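Long-range contacts in acetyl xylan esterase (Metagenome, PDB 6XYC), which acts as a bifunctional feruloyl and acetyl xylan esterase of the alpha/beta-hydrolase fold, probably removing ester-linked acetyl and feruloyl groups from complex natural xylans: residues Phe169-Met177 against Trp205-Asn213; Cys180-Thr188 against Gly195-Pro203. All blocks are in the same frame, centred on the assembly; numbering follows the deposited sequence. Where two conformers were deposited one is given.

Contact 1. Residues Phe169-Met177 against Trp205-Asn213; sequences FGPVDMAHM and WVKLISPIN. With AES (4-(2-aminoethyl)benzenesulfonyl fluoride), chain B.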
ATOM      1  N   PHE A 169      -4.162   4.016   8.309  1.00 20.90           N
ATOM      2  CA  PHE A 169      -4.798   5.327   8.118  1.00 20.72           C
ATOM      3  C   PHE A 169      -4.662   5.869   6.689  1.00 20.68           C
ATOM      4  O   PHE A 169      -4.228   6.998   6.465  1.00 23.38           O
ATOM      5  CB  PHE A 169      -4.286   6.366   9.147  1.00 22.22           C
ATOM      6  CG  PHE A 169      -2.771   6.372   9.374  1.00 22.72           C
ATOM      7  CD1 PHE A 169      -2.209   5.682  10.445  1.00 23.64           C
ATOM      8  CD2 PHE A 169      -1.923   7.114   8.558  1.00 23.33           C
ATOM      9  CE1 PHE A 169      -0.837   5.693  10.668  1.00 23.77           C
ATOM     10  CE2 PHE A 169      -0.548   7.120   8.778  1.00 22.21           C
ATOM     11  CZ  PHE A 169      -0.007   6.414   9.836  1.00 23.13           C
ATOM     12  N   GLY A 170      -5.105   5.074   5.712  1.00 18.23           N
ATOM     13  CA  GLY A 170      -5.049   5.471   4.321  1.00 19.86           C
ATOM     14  C   GLY A 170      -6.275   6.244   3.879  1.00 20.93           C
ATOM     15  O   GLY A 170      -7.403   5.965   4.305  1.00 21.15           O
ATOM     16  N   PRO A 171      -6.078   7.257   3.030  1.00 22.53           N
ATOM     17  CA  PRO A 171      -7.196   7.940   2.378  1.00 21.51           C
ATOM     18  C   PRO A 171      -7.744   7.065   1.252  1.00 23.38           C
ATOM     19  O   PRO A 171      -7.062   6.844   0.243  1.00 23.95           O
ATOM     20  CB  PRO A 171      -6.574   9.232   1.854  1.00 22.99           C
ATOM     21  CG  PRO A 171      -5.165   8.858   1.550  1.00 22.31           C
ATOM     22  CD  PRO A 171      -4.772   7.814   2.584  1.00 21.51           C
ATOM     23  N   VAL A 172      -8.966   6.577   1.416  1.00 20.63           N
ATOM     24  CA  VAL A 172      -9.467   5.531   0.527  1.00 22.98           C
ATOM     25  C   VAL A 172     -10.825   5.879  -0.073  1.00 24.68           C
ATOM     26  O   VAL A 172     -11.355   5.135  -0.906  1.00 22.78           O
ATOM     27  CB  VAL A 172      -9.563   4.191   1.279  1.00 23.76           C
ATOM     28  CG1 VAL A 172      -8.198   3.716   1.744  1.00 22.69           C
ATOM     29  CG2 VAL A 172     -10.525   4.310   2.482  1.00 22.43           C
ATOM     30  N   ASP A 173     -11.401   7.012   0.348  1.00 23.45           N
ATOM     31  CA  ASP A 173     -12.765   7.394   0.004  1.00 22.10           C
ATOM     32  C   ASP A 173     -12.754   8.907  -0.253  1.00 22.26           C
ATOM     33  O   ASP A 173     -13.226   9.717   0.543  1.00 22.68           O
ATOM     34  CB  ASP A 173     -13.739   7.003   1.124  1.00 24.04           C
ATOM     35  CG  ASP A 173     -15.185   7.310   0.797  1.00 25.81           C
ATOM     36  OD1 ASP A 173     -15.526   7.469  -0.392  1.00 25.79           O
ATOM     37  OD2 ASP A 173     -15.998   7.389   1.741  1.00 23.58           O
ATOM     38  N   MET A 174     -12.186   9.306  -1.392  1.00 21.94           N
ATOM     39  CA  MET A 174     -11.960  10.720  -1.641  1.00 21.69           C
ATOM     40  C   MET A 174     -13.242  11.474  -1.966  1.00 23.50           C
ATOM     41  O   MET A 174     -13.227  12.714  -1.962  1.00 23.18           O
ATOM     42  CB  MET A 174     -10.942  10.898  -2.771  1.00 24.90           C
ATOM     43  CG  MET A 174      -9.533  11.151  -2.273  1.00 24.92           C
ATOM     44  SD  MET A 174      -8.884   9.863  -1.185  1.00 24.26           S
ATOM     45  CE  MET A 174      -8.516   8.564  -2.365  1.00 22.04           C
ATOM     46  N   ALA A 175     -14.353  10.771  -2.214  1.00 22.79           N
ATOM     47  CA  ALA A 175     -15.648  11.440  -2.312  1.00 22.19           C
ATOM     48  C   ALA A 175     -16.067  12.045  -0.979  1.00 25.21           C
ATOM     49  O   ALA A 175     -16.916  12.941  -0.954  1.00 24.79           O
ATOM     50  CB  ALA A 175     -16.714  10.455  -2.795  1.00 25.99           C
ATOM     51  N   HIS A 176     -15.479  11.589   0.125  1.00 24.82           N
ATOM     52  CA  HIS A 176     -15.912  11.983   1.458  1.00 25.60           C
ATOM     53  C   HIS A 176     -14.725  12.378   2.320  1.00 26.16           C
ATOM     54  O   HIS A 176     -14.623  11.985   3.484  1.00 27.03           O
ATOM     55  CB  HIS A 176     -16.690  10.855   2.132  1.00 26.13           C
ATOM     56  CG  HIS A 176     -17.829  10.337   1.313  1.00 26.72           C
ATOM     57  ND1 HIS A 176     -17.977   9.003   1.005  1.00 27.76           N
ATOM     58  CD2 HIS A 176     -18.874  10.978   0.735  1.00 26.64           C
ATOM     59  CE1 HIS A 176     -19.063   8.843   0.268  1.00 30.01           C
ATOM     60  NE2 HIS A 176     -19.628  10.025   0.093  1.00 27.48           N
ATOM     61  N   MET A 177     -13.820  13.178   1.764  0.56 25.10           N
ATOM     62  CA  MET A 177     -12.620  13.599   2.476  0.56 25.40           C
ATOM     63  C   MET A 177     -12.821  14.908   3.227  0.56 26.14           C
ATOM     64  O   MET A 177     -12.372  15.039   4.371  0.56 26.76           O
ATOM     65  CB  MET A 177     -11.451  13.745   1.495  0.56 25.24           C
ATOM     66  CG  MET A 177     -10.104  13.930   2.175  0.56 27.51           C
ATOM     67  SD  MET A 177      -9.682  12.539   3.246  0.56 26.16           S
ATOM     68  CE  MET A 177      -9.213  11.314   2.029  0.56 24.32           C
ATOM     69  N   TRP A 205     -12.934  10.681 -11.862  1.00 27.56           N
ATOM     70  CA  TRP A 205     -11.582  10.591 -11.319  1.00 26.19           C
ATOM     71  C   TRP A 205     -11.617  10.202  -9.847  1.00 27.23           C
ATOM     72  O   TRP A 205     -10.867   9.325  -9.404  1.00 24.89           O
ATOM     73  CB  TRP A 205     -10.849  11.920 -11.510  1.00 27.01           C
ATOM     74  CG  TRP A 205     -10.252  12.077 -12.877  1.00 30.96           C
ATOM     75  CD1 TRP A 205     -10.720  12.862 -13.892  1.00 32.56           C
ATOM     76  CD2 TRP A 205      -9.077  11.430 -13.380  1.00 30.11           C
ATOM     77  NE1 TRP A 205      -9.908  12.744 -14.992  1.00 31.92           N
ATOM     78  CE2 TRP A 205      -8.894  11.869 -14.705  1.00 32.26           C
ATOM     79  CE3 TRP A 205      -8.161  10.521 -12.840  1.00 28.45           C
ATOM     80  CZ2 TRP A 205      -7.835  11.437 -15.495  1.00 34.67           C
ATOM     81  CZ3 TRP A 205      -7.112  10.088 -13.629  1.00 27.24           C
ATOM     82  CH2 TRP A 205      -6.957  10.548 -14.942  1.00 32.00           C
ATOM     83  N   VAL A 206     -12.503  10.836  -9.074  1.00 25.80           N
ATOM     84  CA  VAL A 206     -12.565  10.553  -7.643  1.00 24.28           C
ATOM     85  C   VAL A 206     -12.926   9.094  -7.406  1.00 24.39           C
ATOM     86  O   VAL A 206     -12.394   8.448  -6.498  1.00 23.93           O
ATOM     87  CB  VAL A 206     -13.557  11.499  -6.944  1.00 23.84           C
ATOM     88  CG1 VAL A 206     -13.801  11.043  -5.505  1.00 25.68           C
ATOM     89  CG2 VAL A 206     -13.041  12.927  -6.967  1.00 24.21           C
ATOM     90  N   LYS A 207     -13.834   8.548  -8.219  1.00 23.13           N
ATOM     91  CA  LYS A 207     -14.196   7.145  -8.056  1.00 23.55           C
ATOM     92  C   LYS A 207     -13.005   6.240  -8.340  1.00 23.04           C
ATOM     93  O   LYS A 207     -12.784   5.251  -7.630  1.00 22.14           O
ATOM     94  CB  LYS A 207     -15.364   6.770  -8.970  1.00 25.55           C
ATOM     95  CG  LYS A 207     -15.868   5.347  -8.734  1.00 27.41           C
ATOM     96  CD  LYS A 207     -16.953   4.924  -9.712  1.00 29.03           C
ATOM     97  CE  LYS A 207     -17.567   3.593  -9.272  1.00 32.17           C
ATOM     98  NZ  LYS A 207     -18.422   2.969 -10.312  1.00 35.47           N
ATOM     99  N   LEU A 208     -12.221   6.568  -9.369  1.00 22.91           N
ATOM    100  CA  LEU A 208     -11.155   5.687  -9.832  1.00 24.08           C
ATOM    101  C   LEU A 208      -9.869   5.808  -9.023  1.00 23.69           C
ATOM    102  O   LEU A 208      -8.960   4.998  -9.225  1.00 22.74           O
ATOM    103  CB  LEU A 208     -10.850   5.955 -11.304  1.00 24.66           C
ATOM    104  CG  LEU A 208     -11.976   5.615 -12.284  1.00 25.34           C
ATOM    105  CD1 LEU A 208     -11.585   5.927 -13.703  1.00 29.56           C
ATOM    106  CD2 LEU A 208     -12.370   4.134 -12.133  1.00 28.97           C
ATOM    107  N   ILE A 209      -9.753   6.796  -8.132  1.00 23.62           N
ATOM    108  CA  ILE A 209      -8.645   6.829  -7.182  1.00 23.72           C
ATOM    109  C   ILE A 209      -9.052   6.317  -5.807  1.00 23.55           C
ATOM    110  O   ILE A 209      -8.224   6.305  -4.889  1.00 23.82           O
ATOM    111  CB  ILE A 209      -8.039   8.242  -7.045  1.00 21.15           C
ATOM    112  CG1 ILE A 209      -9.063   9.236  -6.494  1.00 27.09           C
ATOM    113  CG2 ILE A 209      -7.480   8.709  -8.386  1.00 24.32           C
ATOM    114  CD1 ILE A 209      -8.469  10.555  -6.075  1.00 24.39           C
ATOM    115  N   SER A 210     -10.308   5.907  -5.633  1.00 21.60           N
ATOM    116  CA  SER A 210     -10.817   5.543  -4.315  1.00 22.80           C
ATOM    117  C   SER A 210     -11.081   4.045  -4.263  1.00 23.17           C
ATOM    118  O   SER A 210     -12.109   3.573  -4.781  1.00 24.94           O
ATOM    119  CB  SER A 210     -12.090   6.332  -3.994  1.00 22.19           C
ATOM    120  OG  SER A 210     -11.837   7.725  -4.015  1.00 24.66           O
ATOM    121  N   PRO A 211     -10.200   3.254  -3.641  1.00 22.38           N
ATOM    122  CA  PRO A 211     -10.371   1.789  -3.674  1.00 24.59           C
ATOM    123  C   PRO A 211     -11.618   1.303  -2.950  1.00 24.92           C
ATOM    124  O   PRO A 211     -12.035   0.157  -3.166  1.00 24.33           O
ATOM    125  CB  PRO A 211      -9.092   1.263  -3.003  1.00 23.29           C
ATOM    126  CG  PRO A 211      -8.632   2.390  -2.119  1.00 24.15           C
ATOM    127  CD  PRO A 211      -9.061   3.670  -2.800  1.00 23.77           C
ATOM    128  N   ILE A 212     -12.230   2.136  -2.105  1.00 23.48           N
ATOM    129  CA  ILE A 212     -13.460   1.757  -1.424  1.00 21.90           C
ATOM    130  C   ILE A 212     -14.531   1.359  -2.427  1.00 26.50           C
ATOM    131  O   ILE A 212     -15.439   0.579  -2.106  1.00 24.59           O
ATOM    132  CB  ILE A 212     -13.931   2.926  -0.519  1.00 22.44           C
ATOM    133  CG1 ILE A 212     -14.984   2.448   0.478  1.00 24.44           C
ATOM    134  CG2 ILE A 212     -14.457   4.080  -1.368  1.00 24.00           C
ATOM    135  CD1 ILE A 212     -15.275   3.468   1.569  1.00 21.50           C
ATOM    136  N   ASN A 213     -14.431   1.854  -3.659  1.00 22.13           N
ATOM    137  CA  ASN A 213     -15.472   1.611  -4.644  1.00 25.50           C
ATOM    138  C   ASN A 213     -15.422   0.222  -5.273  1.00 24.53           C
ATOM    139  O   ASN A 213     -16.380  -0.158  -5.954  1.00 27.18           O
ATOM    140  CB  ASN A 213     -15.385   2.641  -5.773  1.00 24.12           C
ATOM    141  CG  ASN A 213     -15.794   4.027  -5.336  1.00 25.84           C
ATOM    142  OD1 ASN A 213     -15.052   4.988  -5.525  1.00 26.69           O
ATOM    143  ND2 ASN A 213     -16.983   4.142  -4.750  1.00 25.89           N
TER
HETATM  144  C3  AES B 701      -2.851  14.013   3.206  1.00 36.99           C
HETATM  145  C2  AES B 701      -2.038  13.054   3.731  1.00 40.03           C
HETATM  146  C1  AES B 701      -2.001  11.820   3.156  1.00 28.39           C
HETATM  147  S   AES B 701      -0.910  10.666   3.853  1.00 28.32           S
HETATM  148  O1S AES B 701       0.083  10.227   2.837  1.00 25.03           O
HETATM  149  O2S AES B 701      -0.033  11.353   4.797  1.00 28.77           O
HETATM  150  C6  AES B 701      -2.754  11.510   2.070  1.00 36.78           C
HETATM  151  C5  AES B 701      -3.580  12.479   1.537  1.00 40.82           C
HETATM  152  C4  AES B 701      -3.621  13.731   2.105  1.00 49.44           C
HETATM  153  C7  AES B 701      -4.563  14.837   1.523  1.00 42.50           C
HETATM  154  C8  AES B 701      -6.026  14.329   1.483  1.00 35.40           C
HETATM  155  N8  AES B 701      -6.860  15.469   1.288  1.00 34.80           N
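The carboxylate of Asp173 lies against the CG2 and CD1 methyls of Ile212, with OD1 3.7 Å from Ile212 CG2, while its other oxygen, OD2, sits at the edge of the His176 ring. There His176 ND1 donates to Asp173 OD2 over 2.7 Å, nearly in the ring plane, and Ala175 CB rests over the centre of one ring face. In this alpha/beta hydrolase, 169-177 is the loop leaving central strand 164-168; residues 205-213 run off the end of helix 203-208. The carboxylate, swung anti to its own backbone nitrogen (chi1 -177°), also accepts from Asn240 of helix 236-248, a helix that packs on Ile212 too.

One good hydrogen bond and one weak one cross between the segments. Ser210 OG accepts from Met174 N at 3.1 Å, and within 205-213 it donates to Val206 O at 2.6 Å. The weak bond runs from Ile212 N to Val172 O. Pro211 crosses Val172 at about a right angle, and Val206 CG1 comes within 3.3 Å of Ala175 N. On the pocket side, Pro171 CG is 3.6 Å from C6 of the bound AES ring. The Met174 chain folds back on itself (chi2 57°, chi3 75°) and brings its CE methyl 3.4 Å from Ile209 O, a carbonyl that also accepts a hydrogen bond from His125 NE2.

Contact 2. Residues Cys180-Thr188 against Gly195-Pro203; sequences CVAPNDAST and GKKDPREEP
The CA atoms approach most closely at Ala186 and Asp198, 4.1 Å apart, where a type I turn from Asp185 to Thr188 passes the start of the 3-10 turn 199-201. These surface loops flank helix 189-193, on which the buried Pro199 packs. Pro199 CB lies 3.9 Å from Pro183 CB, and Pro199 CD is 3.2 Å from Asn184 O. Asn184 itself lines the AES pocket, its ND2 hydrogen-bonded to Glu190. Arg200 reaches back over 180-188, its CG against the Pro183 and Asn184 carbonyls. A bend at chi3 (-59°) lays the guanidinium over Asp185, with Asp185 CB above one face, offset toward the rim, 3.6 Å from Arg200 NH2.

Asp198 holds that flat group side-on. Arg200 NE meets the syn lone pair of Asp198 OD1 almost straight (176°), and NH2 forms a salt bridge with OD2 at 2.9 Å. Asp198 OD1 also accepts from Arg200 N above the carboxylate plane, making an Asx turn.

With no hydrogen bond crossing, the loops are joined by proline packing, by carbonyl oxygens set against Pro199 and Arg200 carbons, and by the guanidinium resting on Asp185 CB, whose rotation there the ion pair with Asp198, inside 195-203, probably limits.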
ATOM      1  N   CYS A 180     -15.468  14.936   5.990  1.00 24.92           N
ATOM      2  CA  CYS A 180     -15.911  13.552   5.888  1.00 25.78           C
ATOM      3  C   CYS A 180     -17.161  13.402   5.034  1.00 26.39           C
ATOM      4  O   CYS A 180     -17.823  12.358   5.089  1.00 27.44           O
ATOM      5  CB  CYS A 180     -16.166  12.938   7.268  1.00 26.87           C
ATOM      6  SG  CYS A 180     -14.675  12.539   8.193  1.00 34.07           S
ATOM      7  N   VAL A 181     -17.508  14.401   4.217  1.00 21.85           N
ATOM      8  CA  VAL A 181     -18.770  14.294   3.497  1.00 24.17           C
ATOM      9  C   VAL A 181     -18.746  14.766   2.049  1.00 27.98           C
ATOM     10  O   VAL A 181     -19.761  14.670   1.351  1.00 27.88           O
ATOM     11  CB  VAL A 181     -19.882  15.063   4.241  1.00 27.21           C
ATOM     12  CG1 VAL A 181     -20.076  14.558   5.659  1.00 25.05           C
ATOM     13  CG2 VAL A 181     -19.578  16.569   4.253  1.00 27.08           C
ATOM     14  N   ALA A 182     -17.614  15.258   1.567  1.00 24.86           N
ATOM     15  CA  ALA A 182     -17.580  15.805   0.220  1.00 26.52           C
ATOM     16  C   ALA A 182     -16.156  15.724  -0.302  1.00 23.89           C
ATOM     17  O   ALA A 182     -15.219  15.510   0.477  1.00 23.87           O
ATOM     18  CB  ALA A 182     -18.083  17.254   0.196  1.00 27.19           C
ATOM     19  N   PRO A 183     -15.959  15.885  -1.612  1.00 25.19           N
ATOM     20  CA  PRO A 183     -14.596  15.917  -2.161  1.00 24.24           C
ATOM     21  C   PRO A 183     -13.893  17.227  -1.823  1.00 26.20           C
ATOM     22  O   PRO A 183     -14.522  18.261  -1.579  1.00 24.04           O
ATOM     23  CB  PRO A 183     -14.802  15.768  -3.678  1.00 24.08           C
ATOM     24  CG  PRO A 183     -16.278  15.377  -3.864  1.00 26.14           C
ATOM     25  CD  PRO A 183     -16.981  15.975  -2.670  1.00 24.77           C
ATOM     26  N   ASN A 184     -12.559  17.160  -1.787  1.00 25.80           N
ATOM     27  CA  ASN A 184     -11.736  18.329  -1.542  1.00 24.12           C
ATOM     28  C   ASN A 184     -11.654  19.195  -2.798  1.00 25.88           C
ATOM     29  O   ASN A 184     -12.099  18.811  -3.879  1.00 26.38           O
ATOM     30  CB  ASN A 184     -10.333  17.916  -1.096  1.00 24.64           C
ATOM     31  CG  ASN A 184     -10.211  17.770   0.406  1.00 24.75           C
ATOM     32  OD1 ASN A 184     -10.734  18.584   1.169  1.00 26.33           O
ATOM     33  ND2 ASN A 184      -9.504  16.737   0.840  1.00 26.88           N
ATOM     34  N   ASP A 185     -11.062  20.382  -2.647  1.00 27.40           N
ATOM     35  CA  ASP A 185     -10.947  21.315  -3.757  1.00 29.22           C
ATOM     36  C   ASP A 185      -9.625  21.082  -4.495  1.00 28.32           C
ATOM     37  O   ASP A 185      -8.878  20.142  -4.204  1.00 26.19           O
ATOM     38  CB  ASP A 185     -11.119  22.754  -3.262  1.00 31.47           C
ATOM     39  CG  ASP A 185      -9.963  23.243  -2.397  1.00 32.18           C
ATOM     40  OD1 ASP A 185      -8.889  22.607  -2.378  1.00 29.21           O
ATOM     41  OD2 ASP A 185     -10.131  24.283  -1.722  1.00 34.46           O
ATOM     42  N   ALA A 186      -9.324  21.940  -5.473  1.00 31.09           N
ATOM     43  CA  ALA A 186      -8.182  21.729  -6.357  1.00 27.90           C
ATOM     44  C   ALA A 186      -6.845  21.977  -5.676  1.00 28.24           C
ATOM     45  O   ALA A 186      -5.798  21.745  -6.292  1.00 29.12           O
ATOM     46  CB  ALA A 186      -8.316  22.626  -7.590  1.00 32.21           C
ATOM     47  N   SER A 187      -6.858  22.419  -4.430  1.00 29.49           N
ATOM     48  CA  SER A 187      -5.655  22.748  -3.682  1.00 28.26           C
ATOM     49  C   SER A 187      -4.978  21.540  -3.055  1.00 29.65           C
ATOM     50  O   SER A 187      -3.861  21.674  -2.543  1.00 29.81           O
ATOM     51  CB  SER A 187      -6.027  23.713  -2.550  1.00 28.23           C
ATOM     52  OG  SER A 187      -6.886  23.066  -1.629  1.00 35.79           O
ATOM     53  N   THR A 188      -5.611  20.385  -3.076  1.00 25.89           N
ATOM     54  CA  THR A 188      -5.264  19.296  -2.180  1.00 26.08           C
ATOM     55  C   THR A 188      -4.444  18.230  -2.889  1.00 24.97           C
ATOM     56  O   THR A 188      -4.318  18.224  -4.118  1.00 23.53           O
ATOM     57  CB  THR A 188      -6.537  18.682  -1.600  1.00 24.68           C
ATOM     58  OG1 THR A 188      -7.373  18.202  -2.656  1.00 24.24           O
ATOM     59  CG2 THR A 188      -7.302  19.715  -0.781  1.00 26.02           C
ATOM     60  N   GLY A 195      -4.304  15.158 -11.846  1.00 28.77           N
ATOM     61  CA  GLY A 195      -3.945  16.138 -12.847  1.00 30.89           C
ATOM     62  C   GLY A 195      -4.278  17.570 -12.497  1.00 32.82           C
ATOM     63  O   GLY A 195      -4.513  18.367 -13.405  1.00 34.63           O
ATOM     64  N   LYS A 196      -4.307  17.918 -11.207  1.00 29.25           N
ATOM     65  CA  LYS A 196      -4.670  19.266 -10.736  1.00 33.40           C
ATOM     66  C   LYS A 196      -6.041  19.697 -11.261  1.00 32.73           C
ATOM     67  O   LYS A 196      -6.226  20.831 -11.710  1.00 38.84           O
ATOM     68  CB  LYS A 196      -3.573  20.272 -11.113  1.00 37.42           C
ATOM     69  CG  LYS A 196      -2.225  19.897 -10.519  1.00 38.60           C
ATOM     70  CD  LYS A 196      -1.175  20.948 -10.781  1.00 55.92           C
ATOM     71  CE  LYS A 196      -0.048  20.389 -11.630  1.00 53.32           C
ATOM     72  NZ  LYS A 196       0.734  19.340 -10.915  1.00 61.20           N
ATOM     73  N   LYS A 197      -6.993  18.767 -11.240  1.00 33.84           N
ATOM     74  CA  LYS A 197      -8.406  19.057 -11.422  1.00 30.36           C
ATOM     75  C   LYS A 197      -9.070  19.212 -10.054  1.00 32.55           C
ATOM     76  O   LYS A 197      -8.548  18.754  -9.039  1.00 28.87           O
ATOM     77  CB  LYS A 197      -9.082  17.939 -12.219  1.00 35.41           C
ATOM     78  CG  LYS A 197      -8.458  17.663 -13.595  1.00 36.06           C
ATOM     79  CD  LYS A 197      -9.067  16.413 -14.233  1.00 38.98           C
ATOM     80  CE  LYS A 197      -8.380  16.032 -15.530  1.00 46.67           C
ATOM     81  NZ  LYS A 197      -7.200  15.171 -15.332  1.00 43.51           N
ATOM     82  N   ASP A 198     -10.234  19.863 -10.037  1.00 31.21           N
ATOM     83  CA  ASP A 198     -11.017  20.023  -8.817  1.00 31.40           C
ATOM     84  C   ASP A 198     -11.768  18.727  -8.541  1.00 29.97           C
ATOM     85  O   ASP A 198     -12.691  18.382  -9.291  1.00 28.70           O
ATOM     86  CB  ASP A 198     -11.988  21.195  -8.950  1.00 31.54           C
ATOM     87  CG  ASP A 198     -12.749  21.485  -7.665  1.00 33.73           C
ATOM     88  OD1 ASP A 198     -12.656  20.688  -6.707  1.00 29.54           O
ATOM     89  OD2 ASP A 198     -13.449  22.520  -7.612  1.00 37.87           O
ATOM     90  N   PRO A 199     -11.416  17.976  -7.492  1.00 27.36           N
ATOM     91  CA  PRO A 199     -12.157  16.731  -7.222  1.00 27.85           C
ATOM     92  C   PRO A 199     -13.663  16.932  -7.149  1.00 27.11           C
ATOM     93  O   PRO A 199     -14.425  16.017  -7.483  1.00 26.06           O
ATOM     94  CB  PRO A 199     -11.577  16.260  -5.878  1.00 27.88           C
ATOM     95  CG  PRO A 199     -10.180  16.843  -5.851  1.00 26.80           C
ATOM     96  CD  PRO A 199     -10.342  18.208  -6.505  1.00 28.52           C
ATOM     97  N   ARG A 200     -14.117  18.118  -6.726  1.00 27.55           N
ATOM     98  CA  ARG A 200     -15.547  18.386  -6.638  1.00 29.13           C
ATOM     99  C   ARG A 200     -16.206  18.413  -8.009  1.00 29.88           C
ATOM    100  O   ARG A 200     -17.434  18.305  -8.094  1.00 29.67           O
ATOM    101  CB  ARG A 200     -15.800  19.706  -5.919  1.00 30.39           C
ATOM    102  CG  ARG A 200     -15.366  19.719  -4.471  1.00 28.13           C
ATOM    103  CD  ARG A 200     -15.417  21.132  -3.914  1.00 31.48           C
ATOM    104  NE  ARG A 200     -14.564  22.045  -4.670  1.00 34.17           N
ATOM    105  CZ  ARG A 200     -14.563  23.368  -4.522  1.00 40.98           C
ATOM    106  NH1 ARG A 200     -15.369  23.942  -3.638  1.00 39.02           N
ATOM    107  NH2 ARG A 200     -13.751  24.115  -5.255  1.00 37.38           N
ATOM    108  N   GLU A 201     -15.425  18.541  -9.079  1.00 29.71           N
ATOM    109  CA  GLU A 201     -15.965  18.555 -10.432  1.00 31.12           C
ATOM    110  C   GLU A 201     -15.666  17.281 -11.202  1.00 30.47           C
ATOM    111  O   GLU A 201     -15.988  17.211 -12.394  1.00 30.97           O
ATOM    112  CB  GLU A 201     -15.404  19.747 -11.220  1.00 33.47           C
ATOM    113  CG  GLU A 201     -15.738  21.105 -10.638  1.00 36.38           C
ATOM    114  CD  GLU A 201     -14.866  22.211 -11.200  1.00 46.01           C
ATOM    115  OE1 GLU A 201     -14.188  21.972 -12.222  1.00 46.65           O
ATOM    116  OE2 GLU A 201     -14.858  23.315 -10.618  1.00 53.18           O
ATOM    117  N   GLU A 202     -15.058  16.276 -10.569  1.00 28.17           N
ATOM    118  CA  GLU A 202     -14.511  15.117 -11.276  1.00 28.61           C
ATOM    119  C   GLU A 202     -14.942  13.832 -10.584  1.00 28.66           C
ATOM    120  O   GLU A 202     -14.113  13.086 -10.045  1.00 27.90           O
ATOM    121  CB  GLU A 202     -12.987  15.214 -11.357  1.00 29.36           C
ATOM    122  CG  GLU A 202     -12.477  16.531 -11.924  1.00 28.79           C
ATOM    123  CD  GLU A 202     -12.679  16.636 -13.420  1.00 34.33           C
ATOM    124  OE1 GLU A 202     -12.996  15.610 -14.050  1.00 31.26           O
ATOM    125  OE2 GLU A 202     -12.518  17.743 -13.968  1.00 34.40           O
ATOM    126  N   PRO A 203     -16.236  13.517 -10.622  1.00 28.60           N
ATOM    127  CA  PRO A 203     -16.704  12.292  -9.950  1.00 28.26           C
ATOM    128  C   PRO A 203     -16.092  11.021 -10.514  1.00 27.95           C
ATOM    129  O   PRO A 203     -15.924  10.041  -9.774  1.00 26.34           O
ATOM    130  CB  PRO A 203     -18.229  12.318 -10.154  1.00 29.65           C
ATOM    131  CG  PRO A 203     -18.563  13.657 -10.752  1.00 32.01           C
ATOM    132  CD  PRO A 203     -17.302  14.196 -11.376  1.00 30.01           C
TER

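How the contacts relate
Both contacts lie in the chain that follows strand 164-168 and runs past helix 203-208, with contact 2 nested inside the loop that contact 1 closes. Contact 1 is buried, and hydrogen bonds cross between its segments; contact 2 lies on the surface, where charged groups pair within one segment and only packing spans the gap. Their centres are 11 Å apart and they touch: Val206 CG2 is 3.4 Å from Pro199 O, and Ala175 O is 3.5 Å from Pro183 CD. Helix 189-193 lies between the segments of contact 2 along the chain and packs on both contacts. Each also supplies residues to the inhibitor pocket, Pro171 and Met177 from contact 1 and Asn184 from contact 2.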